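Local structure of endoglucanase (Uncultured bacterium, 3X17) at residues A[48-53]-A[66-71]; A[33-38]-A[82-87]; A[270-275]-A[309-314]; A[275-280]-A[337-342]; A[249-254]-A[261-266]. The protein hydrolyses internal beta-1,4-glucosidic bonds of cellulose, as a family 9 glycoside hydrolase with an N-terminal Ig-like domain. All coordinates share one frame; numbering follows the deposited sequence.

Contact 1: residues A[48-53]-A[66-71]; sequences GWTPTL and EGTMAG
L53 pairs with G67, and P51 bonds M69, in a beta hairpin of the N-terminal Ig-like domain. The hairpin joins strand 52-57 to strand 63-74, and the two are antiparallel neighbours in the sheet. Three backbone bonds hold this part of it. L53 and G67 form a hydrogen-bonded pair: L53 N gives to G67 O at 2.7 Å, and G67 N returns to L53 O at 2.8 Å. T52 and T68 are the non-hydrogen-bonded pair beside it. Beyond them M69 N gives to P51 O, also at 2.8 Å and nearly straight at 166°. The two sides of the hairpin differ. T52 and T68 point to one side, where T52 CG2 meets E66 CG at 3.7 Å. The polar end of E66 goes elsewhere, to Q54. L53 points to the other side, and M69 joins it in the core, against L35, Y84 and V101. M69 CG lies anti to its carbonyl carbon (chi1 -54°), which brings the thioether between P51 and L53. A serine in place of M69 would probably open a gap between these two residues and leave L35 and Y84 short of an apolar neighbour. M69 CG is 4.0 Å from L53 CB, and M69 SD is 4.1 Å from P51 CB.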
# COMPACT_ATOMS: atom_id res chain seq x y z
N GLY A 48 -23.72 13.16 31.20
CA GLY A 48 -23.82 11.85 31.83
C GLY A 48 -24.58 10.84 30.98
O GLY A 48 -24.64 9.66 31.30
N TRP A 49 -25.16 11.31 29.89
CA TRP A 49 -25.76 10.38 28.94
C TRP A 49 -24.77 9.33 28.45
O TRP A 49 -23.63 9.64 28.13
CB TRP A 49 -26.38 11.10 27.75
CG TRP A 49 -26.98 10.14 26.77
CD1 TRP A 49 -28.00 9.27 27.00
CD2 TRP A 49 -26.52 9.86 25.45
NE1 TRP A 49 -28.24 8.50 25.89
CE2 TRP A 49 -27.34 8.85 24.92
CE3 TRP A 49 -25.50 10.39 24.65
CZ2 TRP A 49 -27.18 8.35 23.63
CZ3 TRP A 49 -25.35 9.91 23.36
CH2 TRP A 49 -26.17 8.88 22.87
N THR A 50 -25.23 8.08 28.40
CA THR A 50 -24.39 6.97 28.00
C THR A 50 -25.10 5.99 27.08
O THR A 50 -26.09 5.35 27.46
CB THR A 50 -23.85 6.22 29.21
OG1 THR A 50 -23.38 7.17 30.18
CG2 THR A 50 -22.70 5.37 28.81
N PRO A 51 -24.58 5.85 25.86
CA PRO A 51 -25.15 4.97 24.85
C PRO A 51 -24.86 3.53 25.21
O PRO A 51 -23.78 3.23 25.70
CB PRO A 51 -24.37 5.34 23.59
CG PRO A 51 -23.90 6.72 23.83
CD PRO A 51 -23.59 6.78 25.29
N THR A 52 -25.83 2.64 24.99
CA THR A 52 -25.58 1.21 25.15
C THR A 52 -25.44 0.50 23.81
O THR A 52 -26.29 0.63 22.93
CB THR A 52 -26.66 0.52 26.00
OG1 THR A 52 -26.58 1.02 27.34
CG2 THR A 52 -26.46 -0.98 26.03
N LEU A 53 -24.37 -0.28 23.67
CA LEU A 53 -24.19 -1.10 22.47
C LEU A 53 -24.47 -2.57 22.72
O LEU A 53 -24.00 -3.14 23.71
CB LEU A 53 -22.77 -0.94 21.92
CG LEU A 53 -22.38 -1.75 20.68
CD1 LEU A 53 -22.98 -1.14 19.41
CD2 LEU A 53 -20.87 -1.77 20.56
N GLU A 66 -23.21 -6.91 25.35
CA GLU A 66 -23.88 -5.66 25.60
C GLU A 66 -22.97 -4.85 26.49
O GLU A 66 -22.34 -5.40 27.38
CB GLU A 66 -25.23 -5.91 26.29
CG GLU A 66 -26.07 -4.68 26.49
CD GLU A 66 -27.51 -5.01 26.93
OE1 GLU A 66 -28.06 -6.03 26.46
OE2 GLU A 66 -28.06 -4.27 27.77
N GLY A 67 -22.88 -3.56 26.25
CA GLY A 67 -21.89 -2.73 26.93
C GLY A 67 -22.24 -1.27 26.77
O GLY A 67 -22.79 -0.86 25.75
N THR A 68 -22.02 -0.52 27.83
CA THR A 68 -22.11 0.91 27.83
C THR A 68 -20.91 1.51 27.06
O THR A 68 -19.78 1.02 27.19
CB THR A 68 -22.16 1.45 29.30
OG1 THR A 68 -22.42 2.85 29.29
CG2 THR A 68 -20.83 1.20 30.03
N MET A 69 -21.16 2.52 26.24
CA MET A 69 -20.10 3.13 25.44
C MET A 69 -19.42 4.27 26.20
O MET A 69 -20.08 5.14 26.77
CB MET A 69 -20.63 3.61 24.08
CG MET A 69 -21.37 2.52 23.28
SD MET A 69 -21.69 2.98 21.55
CE MET A 69 -20.03 2.85 20.83
N ALA A 70 -18.09 4.29 26.16
CA ALA A 70 -17.33 5.43 26.67
C ALA A 70 -17.44 6.64 25.76
O ALA A 70 -17.58 6.50 24.53
CB ALA A 70 -15.90 5.05 26.91
N GLY A 71 -17.40 7.83 26.36
CA GLY A 71 -17.54 9.09 25.64
C GLY A 71 -18.42 10.07 26.39
O GLY A 71 -18.96 9.74 27.44

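Contact 2: residues A[33-38]-A[82-87]; sequences AVLALA and TLYRAD
L35, L37 and Y84 make the tight part of this strand pair. L35 and Y84 lie side by side, pointing the same way, with L35 CD2 3.8 Å from Y84 CD1. L37 reaches the same ring from another direction: its CD1 lies in the ring plane, at the edge, 3.9 Å from Y84 CE1. The methyl T82 CG2 touches L37 CD1 as well, at 3.6 Å. M69 and P51 add to this core, and W49 meets the Y84 ring edge-to-face. Strands 32-37 and 82-87 run antiparallel, at 161°, as neighbours in the sheet of the Ig-like domain. L35 and Y84 form a hydrogen-bonded pair, with L35 N to Y84 O at 2.8 Å and Y84 N to L35 O at 2.9 Å. A33 and A86 bond in the same two-way manner. T82 at one end and R85 on the other face are partly exposed. On that face L83 CD2 still fits close, 3.6 Å from A36 CB. V34 sends CG1 towards L83 and CG2 alongside the R85 guanidinium, 3.8 Å from R85 NH1. A glycine at V34 would probably strip the guanidinium of this apolar flank and open a gap beside L83 CD2. With CG between its backbone N and carbonyl carbon (chi1 73°) and a bend further on, R85 brings its guanidinium beside V34, where NH1 bonds Q32 OE1.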
# COMPACT_ATOMS: atom_id res chain seq x y z
N ALA A 33 -15.98 -0.47 18.14
CA ALA A 33 -17.09 0.12 17.40
C ALA A 33 -17.24 1.57 17.82
O ALA A 33 -16.96 1.95 18.96
CB ALA A 33 -18.41 -0.66 17.66
N VAL A 34 -17.53 2.42 16.85
CA VAL A 34 -17.43 3.84 17.09
C VAL A 34 -18.78 4.41 16.74
O VAL A 34 -19.31 4.13 15.66
CB VAL A 34 -16.32 4.49 16.25
CG1 VAL A 34 -16.38 6.01 16.32
CG2 VAL A 34 -14.95 4.00 16.69
N LEU A 35 -19.37 5.08 17.73
CA LEU A 35 -20.62 5.80 17.55
C LEU A 35 -20.30 7.25 17.22
O LEU A 35 -19.73 7.96 18.03
CB LEU A 35 -21.45 5.74 18.84
CG LEU A 35 -22.75 6.56 18.79
CD1 LEU A 35 -23.75 5.91 17.84
CD2 LEU A 35 -23.37 6.71 20.20
N ALA A 36 -20.60 7.67 16.00
CA ALA A 36 -20.31 9.05 15.62
C ALA A 36 -21.62 9.80 15.53
O ALA A 36 -22.51 9.40 14.80
CB ALA A 36 -19.56 9.11 14.29
N LEU A 37 -21.72 10.91 16.26
CA LEU A 37 -22.89 11.78 16.19
C LEU A 37 -22.88 12.68 14.96
O LEU A 37 -21.86 13.27 14.61
CB LEU A 37 -23.00 12.64 17.45
CG LEU A 37 -23.27 11.89 18.75
CD1 LEU A 37 -23.36 12.88 19.93
CD2 LEU A 37 -24.54 11.07 18.62
N ALA A 38 -24.05 12.87 14.40
CA ALA A 38 -24.32 13.96 13.48
C ALA A 38 -23.55 15.25 13.75
O ALA A 38 -23.68 15.84 14.81
CB ALA A 38 -25.77 14.28 13.56
N THR A 82 -18.28 14.11 17.24
CA THR A 82 -18.44 13.62 18.58
C THR A 82 -18.53 12.10 18.55
O THR A 82 -19.45 11.55 17.91
CB THR A 82 -19.71 14.21 19.22
OG1 THR A 82 -19.54 15.63 19.34
CG2 THR A 82 -19.94 13.63 20.62
N LEU A 83 -17.57 11.44 19.20
CA LEU A 83 -17.52 9.98 19.24
C LEU A 83 -17.79 9.40 20.63
O LEU A 83 -17.29 9.90 21.64
CB LEU A 83 -16.16 9.46 18.72
CG LEU A 83 -15.66 10.16 17.44
CD1 LEU A 83 -14.30 9.60 16.99
CD2 LEU A 83 -16.71 9.98 16.33
N TYR A 84 -18.50 8.28 20.64
CA TYR A 84 -18.43 7.33 21.73
C TYR A 84 -17.83 6.04 21.19
O TYR A 84 -17.89 5.80 19.99
CB TYR A 84 -19.82 7.06 22.30
CG TYR A 84 -20.51 8.32 22.81
CD1 TYR A 84 -21.06 9.25 21.93
CD2 TYR A 84 -20.61 8.57 24.18
CE1 TYR A 84 -21.70 10.40 22.41
CE2 TYR A 84 -21.27 9.71 24.66
CZ TYR A 84 -21.79 10.62 23.77
OH TYR A 84 -22.38 11.79 24.23
N ARG A 85 -17.28 5.20 22.06
CA ARG A 85 -16.67 3.96 21.63
C ARG A 85 -16.83 2.81 22.59
O ARG A 85 -16.94 3.00 23.81
CB ARG A 85 -15.19 4.17 21.28
CG ARG A 85 -14.27 4.37 22.45
CD ARG A 85 -12.81 4.31 22.00
NE ARG A 85 -12.57 5.21 20.87
CZ ARG A 85 -12.30 4.82 19.62
NH1 ARG A 85 -12.17 3.51 19.30
NH2 ARG A 85 -12.15 5.75 18.69
N ALA A 86 -16.90 1.60 22.03
CA ALA A 86 -16.85 0.37 22.81
C ALA A 86 -15.70 -0.52 22.32
O ALA A 86 -15.21 -0.39 21.19
CB ALA A 86 -18.15 -0.39 22.70
N ASP A 87 -15.34 -1.47 23.16
CA ASP A 87 -14.39 -2.50 22.78
C ASP A 87 -15.02 -3.83 23.16
O ASP A 87 -15.17 -4.14 24.33
CB ASP A 87 -13.10 -2.29 23.55
CG ASP A 87 -12.05 -3.35 23.24
OD1 ASP A 87 -12.38 -4.34 22.55
OD2 ASP A 87 -10.88 -3.15 23.64

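Contact 3: residues A[270-275]-A[309-314]; sequences ITTQDT and RFLAAS
I270, T272 and T275 meet F310, L311 and S314 through van der Waals contacts, mostly between methyl groups and the F310 ring or L311. L311 CD2 crosses T272 obliquely, 3.8 Å from T272 CB and 3.5 Å from the backbone atom T272 O. L311 CG slides past T275 in the opposite direction, 3.9 Å from T275 CG2. T272 CG2 comes to the edge of the F310 ring, near its plane, 4.3 Å from F310 CE2. I270 and F310 come towards each other from opposite directions, and I270 CD1 is 4.0 Å from F310 CZ. S314 OG only brushes the methyl T272 CG2.

The polar bonds lie within residues 270-275 or lead outside the pair. T271 O, at the N-cap position of the helix, takes two bonds from T275. T275 N gives one at 3.1 Å and T275 OG1 the other at 2.7 Å, from opposite faces of the carbonyl plane. OG1 lies anti to the carbonyl carbon (chi1 -61°) and turns back to T271, and V243 N also bonds it. This leaves the methyl CG2 on the L311 side. T272 OG1 is bonded to D336 and to the backbone of I317.

Here strand 265-271 passes into helix 272-288, whose first turn packs on the last turn of helix 294-312 in the (alpha/alpha)6 barrel. R340 of helix 337-351 bonds the carbonyls of L311 and S314.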
# COMPACT_ATOMS: atom_id res chain seq x y z
N ILE A 270 16.14 7.33 -18.44
CA ILE A 270 16.58 6.79 -17.16
C ILE A 270 16.61 7.86 -16.06
O ILE A 270 16.74 9.06 -16.32
CB ILE A 270 17.96 6.14 -17.25
CG1 ILE A 270 19.02 7.16 -17.65
CG2 ILE A 270 17.94 4.95 -18.22
CD1 ILE A 270 20.01 7.55 -16.53
N THR A 271 16.69 7.36 -14.83
CA THR A 271 16.77 8.17 -13.64
C THR A 271 17.63 7.37 -12.66
O THR A 271 17.61 6.13 -12.68
CB THR A 271 15.34 8.30 -13.11
OG1 THR A 271 14.80 9.60 -13.43
CG2 THR A 271 15.25 7.97 -11.70
N THR A 272 18.44 8.06 -11.86
CA THR A 272 19.24 7.40 -10.83
C THR A 272 18.41 6.89 -9.65
O THR A 272 18.71 5.83 -9.13
CB THR A 272 20.39 8.29 -10.31
OG1 THR A 272 19.88 9.59 -9.99
CG2 THR A 272 21.46 8.43 -11.38
N GLN A 273 17.37 7.62 -9.23
CA GLN A 273 16.45 7.07 -8.20
C GLN A 273 15.80 5.75 -8.61
O GLN A 273 15.69 4.83 -7.80
CB GLN A 273 15.40 8.10 -7.71
CG GLN A 273 14.44 8.63 -8.78
CD GLN A 273 13.10 7.91 -8.81
OE1 GLN A 273 12.90 6.89 -8.12
NE2 GLN A 273 12.18 8.40 -9.65
N ASP A 274 15.36 5.66 -9.86
CA ASP A 274 14.79 4.43 -10.36
C ASP A 274 15.86 3.34 -10.39
O ASP A 274 15.57 2.18 -10.09
CB ASP A 274 14.17 4.60 -11.76
CG ASP A 274 12.86 5.40 -11.73
OD1 ASP A 274 11.95 5.01 -10.96
OD2 ASP A 274 12.73 6.39 -12.51
N THR A 275 17.07 3.71 -10.81
CA THR A 275 18.14 2.74 -10.91
C THR A 275 18.43 2.14 -9.51
O THR A 275 18.53 0.91 -9.32
CB THR A 275 19.39 3.40 -11.54
OG1 THR A 275 19.08 3.88 -12.86
CG2 THR A 275 20.54 2.43 -11.62
N ARG A 309 26.87 -0.41 -10.18
CA ARG A 309 28.07 0.03 -10.92
C ARG A 309 27.77 1.34 -11.65
O ARG A 309 28.52 2.32 -11.56
CB ARG A 309 28.50 -1.02 -11.93
CG ARG A 309 29.60 -1.94 -11.44
CD ARG A 309 29.71 -3.18 -12.31
NE ARG A 309 29.54 -4.35 -11.45
CZ ARG A 309 28.80 -5.41 -11.74
NH1 ARG A 309 28.25 -5.56 -12.94
NH2 ARG A 309 28.70 -6.39 -10.85
N PHE A 310 26.61 1.39 -12.29
CA PHE A 310 26.14 2.64 -12.87
C PHE A 310 26.06 3.77 -11.85
O PHE A 310 26.54 4.87 -12.12
CB PHE A 310 24.80 2.48 -13.58
CG PHE A 310 24.36 3.72 -14.29
CD1 PHE A 310 24.80 3.99 -15.59
CD2 PHE A 310 23.56 4.65 -13.64
CE1 PHE A 310 24.45 5.17 -16.22
CE2 PHE A 310 23.17 5.82 -14.29
CZ PHE A 310 23.64 6.09 -15.57
N LEU A 311 25.38 3.55 -10.73
CA LEU A 311 25.27 4.60 -9.70
C LEU A 311 26.61 5.10 -9.15
O LEU A 311 26.74 6.27 -8.81
CB LEU A 311 24.38 4.15 -8.53
CG LEU A 311 22.92 3.90 -8.87
CD1 LEU A 311 22.33 2.97 -7.82
CD2 LEU A 311 22.18 5.25 -8.93
N ALA A 312 27.57 4.22 -8.98
CA ALA A 312 28.85 4.62 -8.38
C ALA A 312 29.68 5.47 -9.35
O ALA A 312 30.55 6.23 -8.92
CB ALA A 312 29.63 3.40 -7.88
N ALA A 313 29.28 5.49 -10.63
CA ALA A 313 29.99 6.24 -11.66
C ALA A 313 29.20 7.46 -12.08
O ALA A 313 29.53 8.13 -13.05
CB ALA A 313 30.24 5.35 -12.91
N SER A 314 28.10 7.72 -11.41
CA SER A 314 27.17 8.71 -11.93
C SER A 314 26.66 9.62 -10.81
O SER A 314 26.43 9.16 -9.70
CB SER A 314 26.01 7.99 -12.62
OG SER A 314 25.00 8.93 -12.95

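Contact 4: residues A[275-280]-A[337-342]; sequences TAKAAA and ADDRFW. With CA (calcium ion), chain E.
A276 is the first residue of segment 275-280 to meet segment 337-342, and it lies on the backbone there. Its CB is 3.6 Å from D339 O and 3.9 Å from D339 CB. The small methyl fits the close spacing of the two segments, parts of helices 272-288 and 337-351, whose axes here approach to 7.9 Å and run nearly parallel at 24°. K277 carries the charge. Its chain is extended until a bend at the end (chi4 87°), which turns NZ to D339 OD1. That salt bridge is 2.6 Å long and meets the oxygen from above the carboxylate plane. The other oxygen, D339 OD2, binds a calcium ion at 2.2 Å, so one carboxylate serves both cations. K277 NZ probably helps to hold the carboxylate in place as a second-shell group, and Q273 is its further partner. D338 OD1 binds the same ion at 2.4 Å, and a water binds it too. D333, D335 and V377 complete the site. K277 CG also lies in the plane of the W342 ring, at its edge, 3.9 Å from W342 CZ3. One turn on from A276, A280 CB lies over a face of that ring, modelled too close for its exact distance to be trusted. The pair belongs to the (alpha/alpha)6 barrel. Helix 294-312 packs on A276, helix 184-200 touches K277 and W342, and helix 354-366 packs on F341.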
# COMPACT_ATOMS: atom_id res chain seq x y z
N THR A 275 17.07 3.71 -10.81
CA THR A 275 18.14 2.74 -10.91
C THR A 275 18.43 2.14 -9.51
O THR A 275 18.53 0.91 -9.32
CB THR A 275 19.39 3.40 -11.54
OG1 THR A 275 19.08 3.88 -12.86
CG2 THR A 275 20.54 2.43 -11.62
N ALA A 276 18.45 3.01 -8.50
CA ALA A 276 18.75 2.60 -7.12
C ALA A 276 17.56 1.82 -6.49
O ALA A 276 17.76 0.78 -5.88
CB ALA A 276 19.09 3.85 -6.27
N LYS A 277 16.34 2.31 -6.68
CA LYS A 277 15.16 1.54 -6.25
C LYS A 277 15.14 0.13 -6.84
O LYS A 277 14.91 -0.84 -6.12
CB LYS A 277 13.86 2.24 -6.62
CG LYS A 277 13.45 3.39 -5.71
CD LYS A 277 12.27 4.14 -6.34
CE LYS A 277 11.61 5.13 -5.39
NZ LYS A 277 12.31 6.45 -5.48
N ALA A 278 15.49 -0.01 -8.12
CA ALA A 278 15.42 -1.32 -8.72
C ALA A 278 16.55 -2.17 -8.16
O ALA A 278 16.36 -3.34 -7.88
CB ALA A 278 15.51 -1.22 -10.24
N ALA A 279 17.72 -1.57 -7.98
CA ALA A 279 18.81 -2.25 -7.30
C ALA A 279 18.36 -2.80 -5.96
O ALA A 279 18.63 -3.95 -5.64
CB ALA A 279 20.07 -1.32 -7.11
N ALA A 280 17.69 -1.98 -5.17
CA ALA A 280 17.30 -2.38 -3.82
C ALA A 280 16.32 -3.56 -3.88
O ALA A 280 16.49 -4.59 -3.22
CB ALA A 280 16.70 -1.19 -3.03
N ALA A 337 19.26 10.16 -2.82
CA ALA A 337 20.15 9.73 -1.72
C ALA A 337 19.48 8.68 -0.82
O ALA A 337 20.12 7.72 -0.39
CB ALA A 337 20.64 10.96 -0.86
N ASP A 338 18.18 8.86 -0.56
CA ASP A 338 17.45 7.89 0.21
C ASP A 338 17.29 6.57 -0.52
O ASP A 338 17.36 5.50 0.09
CB ASP A 338 16.11 8.44 0.75
CG ASP A 338 15.25 9.07 -0.32
OD1 ASP A 338 15.43 8.74 -1.51
OD2 ASP A 338 14.39 9.91 0.04
N ASP A 339 17.10 6.66 -1.84
CA ASP A 339 17.11 5.47 -2.71
C ASP A 339 18.48 4.78 -2.79
O ASP A 339 18.56 3.55 -2.70
CB ASP A 339 16.60 5.85 -4.11
CG ASP A 339 15.35 6.71 -4.04
OD1 ASP A 339 14.27 6.14 -3.87
OD2 ASP A 339 15.43 7.95 -4.16
N ARG A 340 19.57 5.55 -2.92
CA ARG A 340 20.91 4.93 -2.90
C ARG A 340 21.24 4.28 -1.56
O ARG A 340 21.80 3.18 -1.51
CB ARG A 340 22.03 5.92 -3.25
CG ARG A 340 21.94 6.51 -4.64
CD ARG A 340 23.05 7.57 -4.85
NE ARG A 340 22.91 8.26 -6.13
CZ ARG A 340 23.81 8.24 -7.11
NH1 ARG A 340 24.93 7.54 -6.99
NH2 ARG A 340 23.58 8.91 -8.22
N PHE A 341 20.92 4.96 -0.46
CA PHE A 341 21.08 4.35 0.87
C PHE A 341 20.41 2.96 0.89
O PHE A 341 21.04 1.94 1.23
CB PHE A 341 20.44 5.27 1.93
CG PHE A 341 20.30 4.64 3.30
CD1 PHE A 341 21.37 4.61 4.18
CD2 PHE A 341 19.09 4.06 3.70
CE1 PHE A 341 21.24 4.08 5.46
CE2 PHE A 341 18.95 3.55 4.98
CZ PHE A 341 20.05 3.51 5.84
N TRP A 342 19.14 2.92 0.46
CA TRP A 342 18.37 1.68 0.52
C TRP A 342 19.01 0.59 -0.33
O TRP A 342 19.16 -0.55 0.10
CB TRP A 342 16.93 1.94 0.09
CG TRP A 342 16.09 0.71 -0.04
CD1 TRP A 342 16.07 -0.37 0.79
CD2 TRP A 342 15.02 0.52 -0.97
NE1 TRP A 342 15.10 -1.26 0.40
CE2 TRP A 342 14.44 -0.74 -0.69
CE3 TRP A 342 14.54 1.25 -2.07
CZ2 TRP A 342 13.44 -1.31 -1.50
CZ3 TRP A 342 13.57 0.68 -2.89
CH2 TRP A 342 13.01 -0.58 -2.58
CA CA E . 14.13 9.61 -3.36
O HOH W 1 13.84 11.41 -1.68

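Contact 5: residues A[249-254]-A[261-266]; sequences GLRWPG and DVQRRY
Q263 OE1 is gripped by the backbone R251 N at 3.1 Å and by a water at 2.7 Å. R251 N comes in the carbonyl plane, on a lone pair. The two segments are the arms of the loop of a beta hairpin, strands 243-249 and 265-271 of the catalytic domain, and the Q263 amide bridges them. The other end of the amide gives two bonds. NE2 reaches R251 O at 2.6 Å, nearly straight at 167°, and D261 OD1 at 3.1 Å on its syn lone pair. Both partners lie close to the amide plane, so the four partners of the group should fix its rotation. Q263 CG sits between its backbone N and carbonyl carbon (chi1 65°), and the extended chain beyond it carries the amide across to R251. The water adds a second bridge, accepting from L250 N and donating to R264 O as well as to Q263 OE1. G249 lies against the amide, with no side chain to block it. The R251 guanidinium lies with one face towards Q263 OE1, its plane 23° from that of the amide. D261 OD2 bonds H149, a zinc ligand, and R265 pairs with D152, which ties the loop to the zinc region. P253 CG rests 3.3 Å from D261 OD1, and L250 CG meets the Y266 ring, 3.5 Å from CE2.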
# COMPACT_ATOMS: atom_id res chain seq x y z
N GLY A 249 1.89 5.83 -23.02
CA GLY A 249 1.50 6.52 -24.26
C GLY A 249 1.75 8.00 -24.11
O GLY A 249 1.98 8.49 -22.99
N LEU A 250 1.74 8.73 -25.24
CA LEU A 250 1.78 10.19 -25.22
C LEU A 250 0.47 10.78 -24.70
O LEU A 250 0.44 11.91 -24.22
CB LEU A 250 2.10 10.75 -26.62
CG LEU A 250 3.45 10.30 -27.22
CD1 LEU A 250 3.61 10.76 -28.67
CD2 LEU A 250 4.62 10.81 -26.37
N ARG A 251 -0.59 10.00 -24.77
CA ARG A 251 -1.92 10.46 -24.37
C ARG A 251 -2.57 9.53 -23.32
O ARG A 251 -2.34 8.32 -23.31
CB ARG A 251 -2.84 10.57 -25.60
CG ARG A 251 -2.39 11.68 -26.59
CD ARG A 251 -3.17 11.64 -27.92
NE ARG A 251 -3.09 10.34 -28.58
CZ ARG A 251 -2.09 9.94 -29.38
NH1 ARG A 251 -1.04 10.73 -29.60
NH2 ARG A 251 -2.14 8.73 -29.94
N TRP A 252 -3.36 10.14 -22.43
CA TRP A 252 -4.19 9.40 -21.49
C TRP A 252 -5.28 8.73 -22.31
O TRP A 252 -6.01 9.41 -23.02
CB TRP A 252 -4.83 10.35 -20.48
CG TRP A 252 -3.84 11.00 -19.53
CD1 TRP A 252 -3.33 12.26 -19.62
CD2 TRP A 252 -3.31 10.43 -18.32
NE1 TRP A 252 -2.50 12.50 -18.56
CE2 TRP A 252 -2.45 11.40 -17.76
CE3 TRP A 252 -3.49 9.21 -17.66
CZ2 TRP A 252 -1.77 11.19 -16.55
CZ3 TRP A 252 -2.79 8.98 -16.47
CH2 TRP A 252 -1.97 9.99 -15.92
N PRO A 253 -5.37 7.38 -22.22
CA PRO A 253 -6.51 6.67 -22.76
C PRO A 253 -7.80 7.17 -22.12
O PRO A 253 -7.79 7.64 -20.98
CB PRO A 253 -6.25 5.23 -22.34
CG PRO A 253 -4.78 5.18 -21.95
CD PRO A 253 -4.48 6.52 -21.43
N GLY A 254 -8.90 7.00 -22.84
CA GLY A 254 -10.21 7.18 -22.24
C GLY A 254 -10.55 6.02 -21.32
O GLY A 254 -9.70 5.16 -21.03
N ASP A 261 -6.32 0.16 -26.04
CA ASP A 261 -5.40 1.28 -25.88
C ASP A 261 -4.21 1.02 -26.77
O ASP A 261 -3.22 0.41 -26.35
CB ASP A 261 -4.95 1.45 -24.42
CG ASP A 261 -4.00 2.63 -24.23
OD1 ASP A 261 -4.25 3.70 -24.80
OD2 ASP A 261 -3.00 2.51 -23.48
N VAL A 262 -4.35 1.37 -28.04
CA VAL A 262 -3.50 0.81 -29.07
C VAL A 262 -2.50 1.87 -29.55
O VAL A 262 -1.61 1.59 -30.36
CB VAL A 262 -4.40 0.21 -30.20
CG1 VAL A 262 -4.67 1.21 -31.32
CG2 VAL A 262 -3.84 -1.10 -30.71
N GLN A 263 -2.53 3.04 -28.93
CA GLN A 263 -1.51 4.05 -29.17
C GLN A 263 -0.08 3.51 -28.96
O GLN A 263 0.13 2.54 -28.23
CB GLN A 263 -1.76 5.29 -28.31
CG GLN A 263 -1.62 5.03 -26.81
CD GLN A 263 -1.69 6.29 -25.99
OE1 GLN A 263 -1.06 7.30 -26.32
NE2 GLN A 263 -2.46 6.25 -24.91
N ARG A 264 0.89 4.10 -29.63
CA ARG A 264 2.26 3.68 -29.46
C ARG A 264 2.65 4.03 -28.02
O ARG A 264 2.18 5.05 -27.49
CB ARG A 264 3.16 4.43 -30.44
CG ARG A 264 4.64 4.20 -30.20
CD ARG A 264 5.45 4.56 -31.41
NE ARG A 264 5.31 3.52 -32.41
CZ ARG A 264 6.21 3.27 -33.35
NH1 ARG A 264 7.32 4.00 -33.43
NH2 ARG A 264 6.01 2.28 -34.19
N ARG A 265 3.44 3.17 -27.38
CA ARG A 265 3.91 3.44 -26.02
C ARG A 265 5.42 3.57 -25.98
O ARG A 265 6.13 2.82 -26.66
CB ARG A 265 3.44 2.35 -25.05
CG ARG A 265 1.94 2.13 -25.10
CD ARG A 265 1.32 2.21 -23.72
NE ARG A 265 1.71 1.08 -22.87
CZ ARG A 265 1.21 0.91 -21.65
NH1 ARG A 265 0.35 1.80 -21.18
NH2 ARG A 265 1.51 -0.15 -20.93
N TYR A 266 5.89 4.49 -25.14
CA TYR A 266 7.27 4.95 -25.14
C TYR A 266 7.95 4.67 -23.82
O TYR A 266 7.32 4.67 -22.76
CB TYR A 266 7.36 6.45 -25.41
CG TYR A 266 6.96 6.82 -26.81
CD1 TYR A 266 7.85 6.69 -27.88
CD2 TYR A 266 5.66 7.23 -27.08
CE1 TYR A 266 7.45 7.00 -29.19
CE2 TYR A 266 5.24 7.51 -28.38
CZ TYR A 266 6.14 7.41 -29.42
OH TYR A 266 5.70 7.69 -30.69
O HOH W 2 1.23 7.46 -27.76

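How the contacts relate
From the N terminus, contact 2 opens first and closes the longer loop, 33-38 to 82-87. Contact 1 is nested inside it as a hairpin. Both belong to one sheet of the Ig-like domain and touch, with A70 O 2.8 Å from R85 N in a probable hydrogen bond. The other three come later, in the family 9 range, on the far side of the chain's centre. Contact 5 closes the short loop between strands 243-249 and 265-271. The second of these strands leads into contact 3. Contacts 3 and 4 cross along the chain and share T275. Together they tie helix 272-288 to helices 294-312 and 337-351. The centres of contacts 1 and 4 are about 51 Å apart.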